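Local coordinates for Ser-thr phosphatase MSPP (Mycobacterium smegmatis, PDB 2JFR), which probably removes phosphate from phosphorylated serine and threonine residues of proteins, as a metal-dependent phosphatase of the PPM (PP2C) family, at residues R148-R153 with F189-D193; V210-V214 with T226-V230; T48-L53 with Q72-V77; Y32-F38 with G89-V95. One frame throughout, in Å; residues are numbered along the deposited sequence. Where two conformers were deposited one is given.

Interaction 1: R148-R153 with F189-D193; sequences RWHPQR and FAAAD
Arg148 reaches from the loop 148-153 into the loop 189-193 and ties the two together at the metal-bearing end of the PP2C fold. Phe189 comes first. Arg148 NE lies 2.9 Å from Phe189 O, and Arg148 NH2 meets the same oxygen, Phe189 O, at 3.0 Å. Both bonds stay near the guanidinium plane, but NH2 comes from well above the carbonyl plane of Phe189. Arg153 NH2 adds only a weak bond to Phe189 O, from one of two modelled conformers. The Phe189 ring stands almost upright on the guanidinium, the two planes being 86° apart. Its CD1 sits 3.6 Å above the plane of the Arg148 guanidinium, toward the rim. The opposite face is covered by Trp149 CZ2, so the group lies between the Trp149 ring and the edge of the Phe189 ring, which limits its rotation. A bend at chi3 (66°) turns the arginine end into this slot.

Next comes Ala190, whose side chain points away. Its carbonyl does the work: Ala190 O is 3.7 Å from Trp149 CZ3, and it accepts from a water that also donates to Arg148 O. Ala191 lies near the guanidinium edge through its backbone. Ala192 O is the second acceptor. Arg148 NH2 reaches Ala192 O at 2.7 Å, nearly straight (165°) and on a lone pair in the carbonyl plane. Arg148 NH1 bonds it weakly. Asp193 follows as the N-cap of helix 194-201, its OD2 accepting from Leu196 N.

Interaction 2: V210-V214 with T226-V230; sequences VRRLV and TTVVV
Val210, Leu213 and Val214 meet Thr226, Val228 and Val230 without any flat side chain between them. The planar groups that take part are backbone carbonyls, each with a methyl at its oxygen. Val214 CG1 comes to 3.8 Å from Thr226 O, and Val228 CG2 comes to 3.8 Å from Val210 O. No hydrogen bond crosses the contact.

Val228 is the central residue. Its two methyls diverge to different parts of the helix. Val228 CG2 lies 3.7 Å from Val210 CB, where the two valines point past one another, side by side. Val228 CG1 turns to Leu213 and lies 4.2 Å from Leu213 CB. With chi1 at -68°, CG1 is set beside the backbone N of Val228 and CG2 is pushed in between N and the carbonyl carbon. Val214 CG1 also approaches Val228 CG2, at 4.1 Å.

Val210 also reaches along the strand. Its CG1 touches Val230 CG2 at 3.6 Å, the nearest approach of the two segments. At the far end Val214 CG1 faces the methyl CG2 of Thr226.

Helix 206-219 runs almost antiparallel to strand 226-233 here, at 155° and 8.5 Å between the axes of the short segments. Leu213 leans further onto helix 194-201. Thr227 and Val229 point from the other face of the strand, toward the sandwich interior. This is the helix-on-sheet outer layer of the alpha-beta-beta-alpha sandwich typical of PP2C phosphatases.

Interaction 3: T48-L53 with Q72-V77; sequences TALKTL and QANLRV
Thr52 lies against Ala73 and Arg76 of the facing helix. Its CB is 3.9 Å from Ala73 CA. From there the branches part. The methyl goes deepest: Thr52 CG2 stands 3.5 Å from Ala73 N and also touches Gln72 CB. The hydroxyl turns to the other side, with Thr52 OG1 4.0 Å from Arg76 CB. Chi1 of -57° makes this split, setting OG1 beside the backbone N and CG2 anti to it.

One turn earlier, Thr48 repeats the pattern more loosely. Its CG2 lies 3.9 Å from Val77 CG2 and also meets the base of Arg76, while its OG1 bonds back to His44 O. Beyond CG the Arg76 chain bends off, and NH1 forms a salt bridge with Glu79.

Alanines sit where the helices come close: Ala73 CB rests 3.6 Å from Ala49 O. Separately, Val77 CG2 comes to 3.8 Å from Ala49 N. The axes of the short segments approach to 8.4 Å, at 137° between their directions. Leu50 and Leu53 turn to the sheet beneath. Helices 42-59 and 63-81 thus form an alpha-alpha hairpin that packs on the sheet of strands 31-38 and 89-96.

Interaction 4: Y32-F38 with G89-V95; sequences YAVADGF and GTTLTAV. With MG (magnesium ion), chain B; MN (manganese (II) ion), chain C.
Asp36 N bonds to a side chain, Thr91 OG1, and not to a carbonyl of the facing strand. The distance from Asp36 N to Thr91 OG1 is 2.8 Å. The antiparallel pairing of strands 31-38 and 89-96 is broken at this point, and Thr91 O takes a bond from Thr90 OG1. Thr91 N still donates to Asp36 O, from above the carbonyl plane. Thr91 OG1 also bonds Ser113 OG, which probably helps position the Asp36 backbone.

Regular pairing resumes at both ends. Tyr32 with Val95, Val34 with Thr93 and Phe38 with Gly89 are hydrogen-bonded pairs. Phe38 folds back over its partner: Gly89 N lies 3.6 Å above the centre of the ring, and Gly89 CA makes a CH-pi contact with the same face. Ala33 and Leu92 pack on the side toward helix 42-59.

The Asp36 carboxylate, with CG anti to the backbone N (chi1 178°), spans two metals. Asp36 OD1 is 2.0 Å from the magnesium, and Asp36 OD2 is 2.1 Å from the manganese. Gly37 O adds a backbone ligand to the magnesium at 2.1 Å. Asp186 and Asp224 also bind the manganese. One water bridges the magnesium and the manganese. Such a bridging water is consistent with the activated nucleophile proposed for PPM phosphatases.

Interactions 3, 4 and 2 run through the sandwich from one helix layer to the other; interaction 1 lies at its end. Interaction 3 lies on helices 42-59 and 63-81, which come between the two strands of interaction 4 in the chain. These two touch through Leu50 and Leu92, with centres about 10 Å apart. Across the interior, Val229 of interaction 2 packs on Val34 and Tyr32 of interaction 4, joining the two sheets. Interaction 1 precedes interaction 2 along the chain and lies about 28 Å from interaction 3 between centres. The strands that form the core thus also carry ligands of the metal site, and interaction 1 joins loops beside it.

Interaction 1: R148-R153 with F189-D193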
loop_
_atom_site.group_PDB
_atom_site.type_symbol
_atom_site.label_atom_id
_atom_site.label_comp_id
_atom_site.label_asym_id
_atom_site.label_seq_id
_atom_site.Cartn_x
_atom_site.Cartn_y
_atom_site.Cartn_z
ATOM N N ARG A 148 -1.744 -1.586 -16.193
ATOM C CA ARG A 148 -0.811 -2.634 -15.786
ATOM C C ARG A 148 0.292 -2.830 -16.800
ATOM O O ARG A 148 1.364 -3.261 -16.440
ATOM C CB ARG A 148 -1.385 -4.098 -15.615
ATOM C CG ARG A 148 -2.338 -4.170 -14.549
ATOM C CD ARG A 148 -2.952 -5.500 -14.424
ATOM N NE ARG A 148 -2.018 -6.551 -14.023
ATOM C CZ ARG A 148 -2.225 -7.865 -14.060
ATOM N NH1 ARG A 148 -3.398 -8.336 -14.422
ATOM N NH2 ARG A 148 -1.267 -8.702 -13.691
ATOM N N TRP A 149 -0.022 -2.536 -18.088
ATOM C CA TRP A 149 0.874 -2.827 -19.199
ATOM C C TRP A 149 1.461 -1.600 -19.790
ATOM O O TRP A 149 2.264 -1.692 -20.725
ATOM C CB TRP A 149 0.122 -3.692 -20.278
ATOM C CG TRP A 149 -0.734 -4.737 -19.608
ATOM C CD1 TRP A 149 -2.065 -4.819 -19.628
ATOM C CD2 TRP A 149 -0.233 -5.853 -18.801
ATOM N NE1 TRP A 149 -2.502 -5.890 -18.882
ATOM C CE2 TRP A 149 -1.386 -6.529 -18.368
ATOM C CE3 TRP A 149 1.023 -6.249 -18.413
ATOM C CZ2 TRP A 149 -1.341 -7.685 -17.535
ATOM C CZ3 TRP A 149 1.093 -7.377 -17.614
ATOM C CH2 TRP A 149 -0.083 -8.045 -17.210
ATOM N N HIS A 150 1.132 -0.447 -19.232
ATOM C CA HIS A 150 1.574 0.828 -19.806
ATOM C C HIS A 150 3.064 0.941 -19.647
ATOM O O HIS A 150 3.604 0.640 -18.552
ATOM C CB HIS A 150 0.848 1.993 -19.133
ATOM C CG HIS A 150 1.078 3.323 -19.777
ATOM N ND1 HIS A 150 2.188 4.001 -19.656
ATOM C CD2 HIS A 150 0.286 4.018 -20.591
ATOM C CE1 HIS A 150 2.149 5.078 -20.375
ATOM N NE2 HIS A 150 0.963 5.139 -20.957
ATOM N N PRO A 151 3.759 1.385 -20.668
ATOM C CA PRO A 151 5.218 1.374 -20.586
ATOM C C PRO A 151 5.814 2.346 -19.635
ATOM O O PRO A 151 7.013 2.288 -19.367
ATOM C CB PRO A 151 5.590 1.690 -22.046
ATOM C CG PRO A 151 4.426 2.458 -22.609
ATOM C CD PRO A 151 3.286 1.738 -21.991
ATOM N N GLN A 152 5.081 3.263 -19.054
ATOM C CA GLN A 152 5.606 4.156 -18.052
ATOM C C GLN A 152 4.885 3.992 -16.719
ATOM O O GLN A 152 4.935 4.863 -15.862
ATOM C CB GLN A 152 5.587 5.659 -18.437
ATOM C CG GLN A 152 6.796 5.939 -19.378
ATOM C CD GLN A 152 6.413 5.555 -20.795
ATOM O OE1 GLN A 152 5.318 5.864 -21.311
ATOM N NE2 GLN A 152 7.313 4.901 -21.508
ATOM N N ARG A 153 4.321 2.822 -16.497
ATOM C CA ARG A 153 3.725 2.407 -15.229
ATOM C C ARG A 153 4.678 2.615 -14.051
ATOM O O ARG A 153 4.278 2.828 -12.910
ATOM C CB ARG A 153 3.234 0.959 -15.393
ATOM C CG ARG A 153 3.879 -0.079 -14.549
ATOM C CD ARG A 153 3.002 -1.195 -14.091
ATOM N NE ARG A 153 1.908 -1.005 -13.176
ATOM C CZ ARG A 153 1.309 -2.092 -12.687
ATOM N NH1 ARG A 153 0.271 -1.897 -11.836
ATOM N NH2 ARG A 153 1.688 -3.344 -12.981
ATOM N N PHE A 189 0.402 -7.068 -9.027
ATOM C CA PHE A 189 -0.208 -6.980 -10.334
ATOM C C PHE A 189 0.796 -6.835 -11.453
ATOM O O PHE A 189 0.487 -6.485 -12.578
ATOM C CB PHE A 189 -1.303 -5.902 -10.373
ATOM C CG PHE A 189 -2.646 -6.351 -9.865
ATOM C CD1 PHE A 189 -3.646 -6.735 -10.772
ATOM C CD2 PHE A 189 -2.927 -6.358 -8.513
ATOM C CE1 PHE A 189 -4.880 -7.120 -10.332
ATOM C CE2 PHE A 189 -4.160 -6.741 -8.068
ATOM C CZ PHE A 189 -5.150 -7.125 -8.971
ATOM N N ALA A 190 2.072 -7.152 -11.200
ATOM C CA ALA A 190 3.089 -7.026 -12.255
ATOM C C ALA A 190 2.810 -7.912 -13.435
ATOM O O ALA A 190 3.212 -7.555 -14.551
ATOM C CB ALA A 190 4.453 -7.366 -11.685
ATOM N N ALA A 191 2.262 -9.123 -13.212
ATOM C CA ALA A 191 2.220 -10.130 -14.251
ATOM C C ALA A 191 1.082 -11.131 -14.177
ATOM O O ALA A 191 0.668 -11.622 -15.208
ATOM C CB ALA A 191 3.551 -10.936 -14.263
ATOM N N ALA A 192 0.667 -11.518 -12.976
ATOM C CA ALA A 192 -0.203 -12.655 -12.849
ATOM C C ALA A 192 -1.568 -12.414 -13.390
ATOM O O ALA A 192 -2.065 -11.309 -13.528
ATOM C CB ALA A 192 -0.323 -12.974 -11.367
ATOM N N ASP A 193 -2.253 -13.514 -13.702
ATOM C CA ASP A 193 -3.627 -13.476 -14.115
ATOM C C ASP A 193 -4.501 -12.871 -13.023
ATOM O O ASP A 193 -4.475 -13.322 -11.882
ATOM C CB ASP A 193 -4.086 -14.936 -14.401
ATOM C CG ASP A 193 -5.504 -14.995 -14.943
ATOM O OD1 ASP A 193 -5.510 -15.090 -16.169
ATOM O OD2 ASP A 193 -6.472 -15.043 -14.217
HETATM O O HOH W 1 2.640 -4.830 -15.006
#

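Interaction 2: V210-V214 with T226-V230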
loop_
_atom_site.group_PDB
_atom_site.type_symbol
_atom_site.label_atom_id
_atom_site.label_comp_id
_atom_site.label_asym_id
_atom_site.label_seq_id
_atom_site.Cartn_x
_atom_site.Cartn_y
_atom_site.Cartn_z
ATOM N N VAL A 210 -2.706 -14.186 2.257
ATOM C CA VAL A 210 -1.471 -13.439 2.028
ATOM C C VAL A 210 -0.396 -14.340 1.455
ATOM O O VAL A 210 0.373 -13.901 0.575
ATOM C CB VAL A 210 -0.985 -12.660 3.239
ATOM C CG1 VAL A 210 -1.954 -11.544 3.617
ATOM C CG2 VAL A 210 -0.693 -13.544 4.467
ATOM N N ARG A 211 -0.314 -15.575 1.926
ATOM C CA ARG A 211 0.688 -16.495 1.362
ATOM C C ARG A 211 0.360 -16.809 -0.081
ATOM O O ARG A 211 1.260 -16.837 -0.928
ATOM C CB ARG A 211 0.726 -17.738 2.217
ATOM C CG ARG A 211 1.453 -17.516 3.526
ATOM C CD ARG A 211 1.372 -18.758 4.397
ATOM N NE ARG A 211 1.683 -18.461 5.770
ATOM C CZ ARG A 211 1.064 -18.957 6.833
ATOM N NH1 ARG A 211 0.040 -19.803 6.784
ATOM N NH2 ARG A 211 1.545 -18.537 7.985
ATOM N N ARG A 212 -0.915 -17.056 -0.401
ATOM C CA ARG A 212 -1.279 -17.353 -1.770
ATOM C C ARG A 212 -1.045 -16.156 -2.681
ATOM O O ARG A 212 -0.649 -16.344 -3.836
ATOM C CB ARG A 212 -2.704 -17.838 -1.851
ATOM C CG ARG A 212 -2.894 -19.184 -1.126
ATOM C CD ARG A 212 -4.229 -19.776 -1.414
ATOM N NE ARG A 212 -4.492 -20.049 -2.810
ATOM C CZ ARG A 212 -5.729 -19.900 -3.330
ATOM N NH1 ARG A 212 -6.841 -19.489 -2.722
ATOM N NH2 ARG A 212 -5.768 -20.191 -4.565
ATOM N N LEU A 213 -1.274 -14.945 -2.195
ATOM C CA LEU A 213 -1.047 -13.767 -3.005
ATOM C C LEU A 213 0.399 -13.632 -3.440
ATOM O O LEU A 213 0.725 -13.412 -4.582
ATOM C CB LEU A 213 -1.511 -12.504 -2.318
ATOM C CG LEU A 213 -3.032 -12.321 -2.261
ATOM C CD1 LEU A 213 -3.429 -11.361 -1.182
ATOM C CD2 LEU A 213 -3.548 -11.882 -3.638
ATOM N N VAL A 214 1.321 -13.791 -2.469
ATOM C CA VAL A 214 2.706 -13.641 -2.881
ATOM C C VAL A 214 3.122 -14.858 -3.699
ATOM O O VAL A 214 3.943 -14.684 -4.623
ATOM C CB VAL A 214 3.645 -13.376 -1.684
ATOM C CG1 VAL A 214 3.256 -12.081 -0.975
ATOM C CG2 VAL A 214 3.659 -14.528 -0.716
ATOM N N THR A 226 6.780 -8.228 -3.720
ATOM C CA THR A 226 5.334 -8.169 -3.486
ATOM C C THR A 226 5.072 -8.211 -2.010
ATOM O O THR A 226 5.565 -9.109 -1.320
ATOM C CB THR A 226 4.620 -9.358 -4.210
ATOM O OG1 THR A 226 4.838 -9.232 -5.611
ATOM C CG2 THR A 226 3.125 -9.315 -3.950
ATOM N N THR A 227 4.270 -7.294 -1.531
ATOM C CA THR A 227 3.901 -7.200 -0.117
ATOM C C THR A 227 2.427 -6.946 -0.036
ATOM O O THR A 227 1.905 -6.095 -0.749
ATOM C CB THR A 227 4.713 -6.087 0.537
ATOM O OG1 THR A 227 6.091 -6.394 0.367
ATOM C CG2 THR A 227 4.423 -5.939 2.028
ATOM N N VAL A 228 1.759 -7.663 0.850
ATOM C CA VAL A 228 0.317 -7.611 0.999
ATOM C C VAL A 228 -0.055 -7.565 2.477
ATOM O O VAL A 228 0.547 -8.228 3.326
ATOM C CB VAL A 228 -0.351 -8.787 0.280
ATOM C CG1 VAL A 228 -0.202 -8.677 -1.212
ATOM C CG2 VAL A 228 0.155 -10.142 0.778
ATOM N N VAL A 229 -1.105 -6.791 2.752
ATOM C CA VAL A 229 -1.716 -6.704 4.071
ATOM C C VAL A 229 -3.211 -6.898 3.851
ATOM O O VAL A 229 -3.836 -6.165 3.076
ATOM C CB VAL A 229 -1.449 -5.362 4.722
ATOM C CG1 VAL A 229 -2.159 -5.270 6.077
ATOM C CG2 VAL A 229 0.042 -5.118 4.874
ATOM N N VAL A 230 -3.787 -7.906 4.535
ATOM C CA VAL A 230 -5.200 -8.234 4.440
ATOM C C VAL A 230 -5.844 -7.938 5.751
ATOM O O VAL A 230 -5.326 -8.341 6.812
ATOM C CB VAL A 230 -5.364 -9.714 4.011
ATOM C CG1 VAL A 230 -6.772 -10.225 4.232
ATOM C CG2 VAL A 230 -5.008 -9.882 2.575
#

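Interaction 3: T48-L53 with Q72-V77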
loop_
_atom_site.group_PDB
_atom_site.type_symbol
_atom_site.label_atom_id
_atom_site.label_comp_id
_atom_site.label_asym_id
_atom_site.label_seq_id
_atom_site.Cartn_x
_atom_site.Cartn_y
_atom_site.Cartn_z
ATOM N N THR A 48 12.051 3.374 7.206
ATOM C CA THR A 48 12.022 4.566 8.030
ATOM C C THR A 48 10.625 5.182 7.992
ATOM O O THR A 48 10.140 5.649 9.018
ATOM C CB THR A 48 13.056 5.578 7.529
ATOM O OG1 THR A 48 14.366 5.009 7.631
ATOM C CG2 THR A 48 13.016 6.860 8.332
ATOM N N ALA A 49 10.015 5.210 6.815
ATOM C CA ALA A 49 8.670 5.788 6.726
ATOM C C ALA A 49 7.717 5.082 7.687
ATOM O O ALA A 49 6.943 5.742 8.371
ATOM C CB ALA A 49 8.151 5.718 5.309
ATOM N N LEU A 50 7.757 3.750 7.706
ATOM C CA LEU A 50 6.813 3.031 8.563
ATOM C C LEU A 50 7.137 3.161 10.033
ATOM O O LEU A 50 6.219 3.237 10.854
ATOM C CB LEU A 50 6.687 1.573 8.117
ATOM C CG LEU A 50 6.111 1.359 6.732
ATOM C CD1 LEU A 50 5.871 -0.121 6.518
ATOM C CD2 LEU A 50 4.837 2.169 6.493
ATOM N N LYS A 51 8.420 3.202 10.392
ATOM C CA LYS A 51 8.784 3.406 11.790
ATOM C C LYS A 51 8.259 4.748 12.261
ATOM O O LYS A 51 7.717 4.888 13.373
ATOM C CB LYS A 51 10.286 3.295 11.967
ATOM C CG LYS A 51 10.764 3.368 13.384
ATOM C CD LYS A 51 12.250 3.157 13.593
ATOM C CE LYS A 51 12.615 3.009 15.082
ATOM N NZ LYS A 51 14.072 2.773 15.291
ATOM N N THR A 52 8.461 5.766 11.460
ATOM C CA THR A 52 8.011 7.106 11.817
ATOM C C THR A 52 6.478 7.192 11.834
ATOM O O THR A 52 5.904 7.812 12.730
ATOM C CB THR A 52 8.607 8.137 10.867
ATOM O OG1 THR A 52 10.041 8.070 10.867
ATOM C CG2 THR A 52 8.175 9.564 11.187
ATOM N N LEU A 53 5.838 6.582 10.874
ATOM C CA LEU A 53 4.392 6.553 10.806
ATOM C C LEU A 53 3.820 5.928 12.060
ATOM O O LEU A 53 2.892 6.463 12.688
ATOM C CB LEU A 53 3.928 5.740 9.602
ATOM C CG LEU A 53 2.437 5.614 9.447
ATOM C CD1 LEU A 53 1.790 6.945 9.051
ATOM C CD2 LEU A 53 2.124 4.599 8.409
ATOM N N GLN A 72 5.493 13.732 8.938
ATOM C CA GLN A 72 6.730 13.521 9.640
ATOM C C GLN A 72 7.547 12.415 8.992
ATOM O O GLN A 72 8.776 12.516 8.935
ATOM C CB GLN A 72 6.409 13.206 11.093
ATOM C CG GLN A 72 5.964 14.461 11.856
ATOM C CD GLN A 72 6.911 15.688 11.642
ATOM O OE1 GLN A 72 8.117 15.633 11.834
ATOM N NE2 GLN A 72 6.386 16.823 11.103
ATOM N N ALA A 73 6.904 11.379 8.500
ATOM C CA ALA A 73 7.598 10.317 7.790
ATOM C C ALA A 73 8.298 10.883 6.549
ATOM O O ALA A 73 9.454 10.581 6.274
ATOM C CB ALA A 73 6.652 9.189 7.412
ATOM N N ASN A 74 7.570 11.721 5.793
ATOM C CA ASN A 74 8.176 12.367 4.629
ATOM C C ASN A 74 9.427 13.151 5.016
ATOM O O ASN A 74 10.457 13.030 4.368
ATOM C CB ASN A 74 7.137 13.279 3.973
ATOM C CG ASN A 74 7.727 13.947 2.780
ATOM O OD1 ASN A 74 8.038 13.293 1.797
ATOM N ND2 ASN A 74 7.927 15.259 2.873
ATOM N N LEU A 75 9.290 13.978 6.028
ATOM C CA LEU A 75 10.399 14.856 6.395
ATOM C C LEU A 75 11.581 14.022 6.877
ATOM O O LEU A 75 12.717 14.339 6.537
ATOM C CB LEU A 75 9.942 15.872 7.433
ATOM C CG LEU A 75 11.006 16.913 7.783
ATOM C CD1 LEU A 75 11.359 17.737 6.554
ATOM C CD2 LEU A 75 10.486 17.796 8.902
ATOM N N ARG A 76 11.339 13.014 7.662
ATOM C CA ARG A 76 12.444 12.218 8.201
ATOM C C ARG A 76 13.158 11.484 7.105
ATOM O O ARG A 76 14.388 11.474 7.071
ATOM C CB ARG A 76 11.955 11.241 9.288
ATOM C CG ARG A 76 13.071 10.595 10.042
ATOM C CD ARG A 76 13.827 11.594 10.930
ATOM N NE ARG A 76 15.247 11.351 11.107
ATOM C CZ ARG A 76 16.279 12.161 10.889
ATOM N NH1 ARG A 76 16.151 13.401 10.432
ATOM N NH2 ARG A 76 17.506 11.715 11.143
ATOM N N VAL A 77 12.433 10.876 6.158
ATOM C CA VAL A 77 13.087 10.223 5.034
ATOM C C VAL A 77 13.868 11.205 4.207
ATOM O O VAL A 77 14.991 10.933 3.801
ATOM C CB VAL A 77 12.094 9.408 4.227
ATOM C CG1 VAL A 77 12.779 8.802 3.001
ATOM C CG2 VAL A 77 11.448 8.293 5.060
#

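Interaction 4: Y32-F38 with G89-V95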
loop_
_atom_site.group_PDB
_atom_site.type_symbol
_atom_site.label_atom_id
_atom_site.label_comp_id
_atom_site.label_asym_id
_atom_site.label_seq_id
_atom_site.Cartn_x
_atom_site.Cartn_y
_atom_site.Cartn_z
ATOM N N TYR A 32 -2.649 -0.005 9.434
ATOM C CA TYR A 32 -2.114 -0.959 8.462
ATOM C C TYR A 32 -1.459 -0.170 7.370
ATOM O O TYR A 32 -1.983 0.832 6.920
ATOM C CB TYR A 32 -3.233 -1.832 7.895
ATOM C CG TYR A 32 -3.915 -2.610 9.000
ATOM C CD1 TYR A 32 -3.404 -3.820 9.414
ATOM C CD2 TYR A 32 -5.001 -2.103 9.678
ATOM C CE1 TYR A 32 -3.974 -4.536 10.434
ATOM C CE2 TYR A 32 -5.564 -2.823 10.750
ATOM C CZ TYR A 32 -5.025 -4.010 11.088
ATOM O OH TYR A 32 -5.603 -4.698 12.160
ATOM N N ALA A 33 -0.306 -0.640 6.854
ATOM C CA ALA A 33 0.331 0.127 5.802
ATOM C C ALA A 33 1.274 -0.747 4.987
ATOM O O ALA A 33 1.829 -1.735 5.484
ATOM C CB ALA A 33 1.115 1.317 6.373
ATOM N N VAL A 34 1.483 -0.308 3.765
ATOM C CA VAL A 34 2.549 -0.790 2.889
ATOM C C VAL A 34 3.327 0.403 2.384
ATOM O O VAL A 34 2.757 1.428 2.032
ATOM C CB VAL A 34 1.980 -1.613 1.718
ATOM C CG1 VAL A 34 3.055 -1.976 0.689
ATOM C CG2 VAL A 34 1.265 -2.846 2.222
ATOM N N ALA A 35 4.645 0.210 2.303
ATOM C CA ALA A 35 5.550 1.208 1.722
ATOM C C ALA A 35 6.465 0.486 0.738
ATOM O O ALA A 35 7.137 -0.465 1.113
ATOM C CB ALA A 35 6.355 1.896 2.808
ATOM N N ASP A 36 6.469 0.944 -0.498
ATOM C CA ASP A 36 7.312 0.356 -1.544
ATOM C C ASP A 36 8.440 1.328 -1.842
ATOM O O ASP A 36 8.247 2.370 -2.472
ATOM C CB ASP A 36 6.470 0.110 -2.803
ATOM C CG ASP A 36 7.277 -0.447 -3.964
ATOM O OD1 ASP A 36 8.524 -0.427 -3.848
ATOM O OD2 ASP A 36 6.644 -0.882 -4.941
ATOM N N GLY A 37 9.623 0.997 -1.344
ATOM C CA GLY A 37 10.790 1.829 -1.572
ATOM C C GLY A 37 11.345 1.662 -2.961
ATOM O O GLY A 37 11.205 0.633 -3.598
ATOM N N PHE A 38 12.070 2.694 -3.393
ATOM C CA PHE A 38 12.769 2.703 -4.645
ATOM C C PHE A 38 14.114 3.389 -4.483
ATOM O O PHE A 38 14.275 4.233 -3.593
ATOM C CB PHE A 38 11.978 3.361 -5.781
ATOM C CG PHE A 38 11.791 4.840 -5.666
ATOM C CD1 PHE A 38 12.753 5.724 -6.173
ATOM C CD2 PHE A 38 10.652 5.340 -5.013
ATOM C CE1 PHE A 38 12.630 7.075 -6.080
ATOM C CE2 PHE A 38 10.551 6.772 -4.948
ATOM C CZ PHE A 38 11.569 7.584 -5.481
ATOM N N GLY A 89 13.323 6.948 -2.376
ATOM C CA GLY A 89 12.103 7.370 -1.694
ATOM C C GLY A 89 11.217 6.165 -1.577
ATOM O O GLY A 89 11.633 5.009 -1.746
ATOM N N THR A 90 9.926 6.411 -1.278
ATOM C CA THR A 90 9.002 5.308 -1.088
ATOM C C THR A 90 7.591 5.742 -1.367
ATOM O O THR A 90 7.222 6.885 -1.190
ATOM C CB THR A 90 9.126 4.746 0.359
ATOM O OG1 THR A 90 8.361 3.550 0.494
ATOM C CG2 THR A 90 8.779 5.748 1.421
ATOM N N THR A 91 6.788 4.773 -1.767
ATOM C CA THR A 91 5.341 4.919 -1.683
ATOM C C THR A 91 4.915 4.761 -0.246
ATOM O O THR A 91 5.658 4.216 0.602
ATOM C CB THR A 91 4.613 3.927 -2.559
ATOM O OG1 THR A 91 4.688 2.669 -1.891
ATOM C CG2 THR A 91 5.144 3.830 -3.961
ATOM N N LEU A 92 3.672 5.132 0.052
ATOM C CA LEU A 92 3.070 4.788 1.318
ATOM C C LEU A 92 1.581 4.759 1.137
ATOM O O LEU A 92 0.990 5.732 0.659
ATOM C CB LEU A 92 3.434 5.814 2.377
ATOM C CG LEU A 92 2.773 5.574 3.774
ATOM C CD1 LEU A 92 3.222 4.280 4.369
ATOM C CD2 LEU A 92 3.070 6.757 4.709
ATOM N N THR A 93 0.946 3.651 1.565
ATOM C CA THR A 93 -0.495 3.569 1.666
ATOM C C THR A 93 -0.803 3.102 3.083
ATOM O O THR A 93 -0.349 2.015 3.463
ATOM C CB THR A 93 -1.098 2.635 0.649
ATOM O OG1 THR A 93 -0.823 3.207 -0.621
ATOM C CG2 THR A 93 -2.587 2.451 0.833
ATOM N N ALA A 94 -1.517 3.922 3.816
ATOM C CA ALA A 94 -1.858 3.635 5.209
ATOM C C ALA A 94 -3.376 3.636 5.347
ATOM O O ALA A 94 -4.070 4.513 4.808
ATOM C CB ALA A 94 -1.241 4.684 6.121
ATOM N N VAL A 95 -3.862 2.671 6.076
ATOM C CA VAL A 95 -5.268 2.547 6.443
ATOM C C VAL A 95 -5.384 2.586 7.936
ATOM O O VAL A 95 -4.691 1.862 8.636
ATOM C CB VAL A 95 -5.845 1.218 5.901
ATOM C CG1 VAL A 95 -7.214 0.944 6.487
ATOM C CG2 VAL A 95 -5.884 1.221 4.383
HETATM MG MG MG B . 10.285 -0.875 -4.680
HETATM MN MN MN C . 7.260 -2.205 -6.451
HETATM O O HOH W 2 9.454 -2.177 -6.133
HETATM O O HOH W 3 12.217 -1.398 -5.201
HETATM O O HOH W 4 10.270 -2.417 -3.296
HETATM O O HOH W 5 10.033 0.471 -6.200
HETATM O O HOH W 6 7.714 -0.702 -7.776
#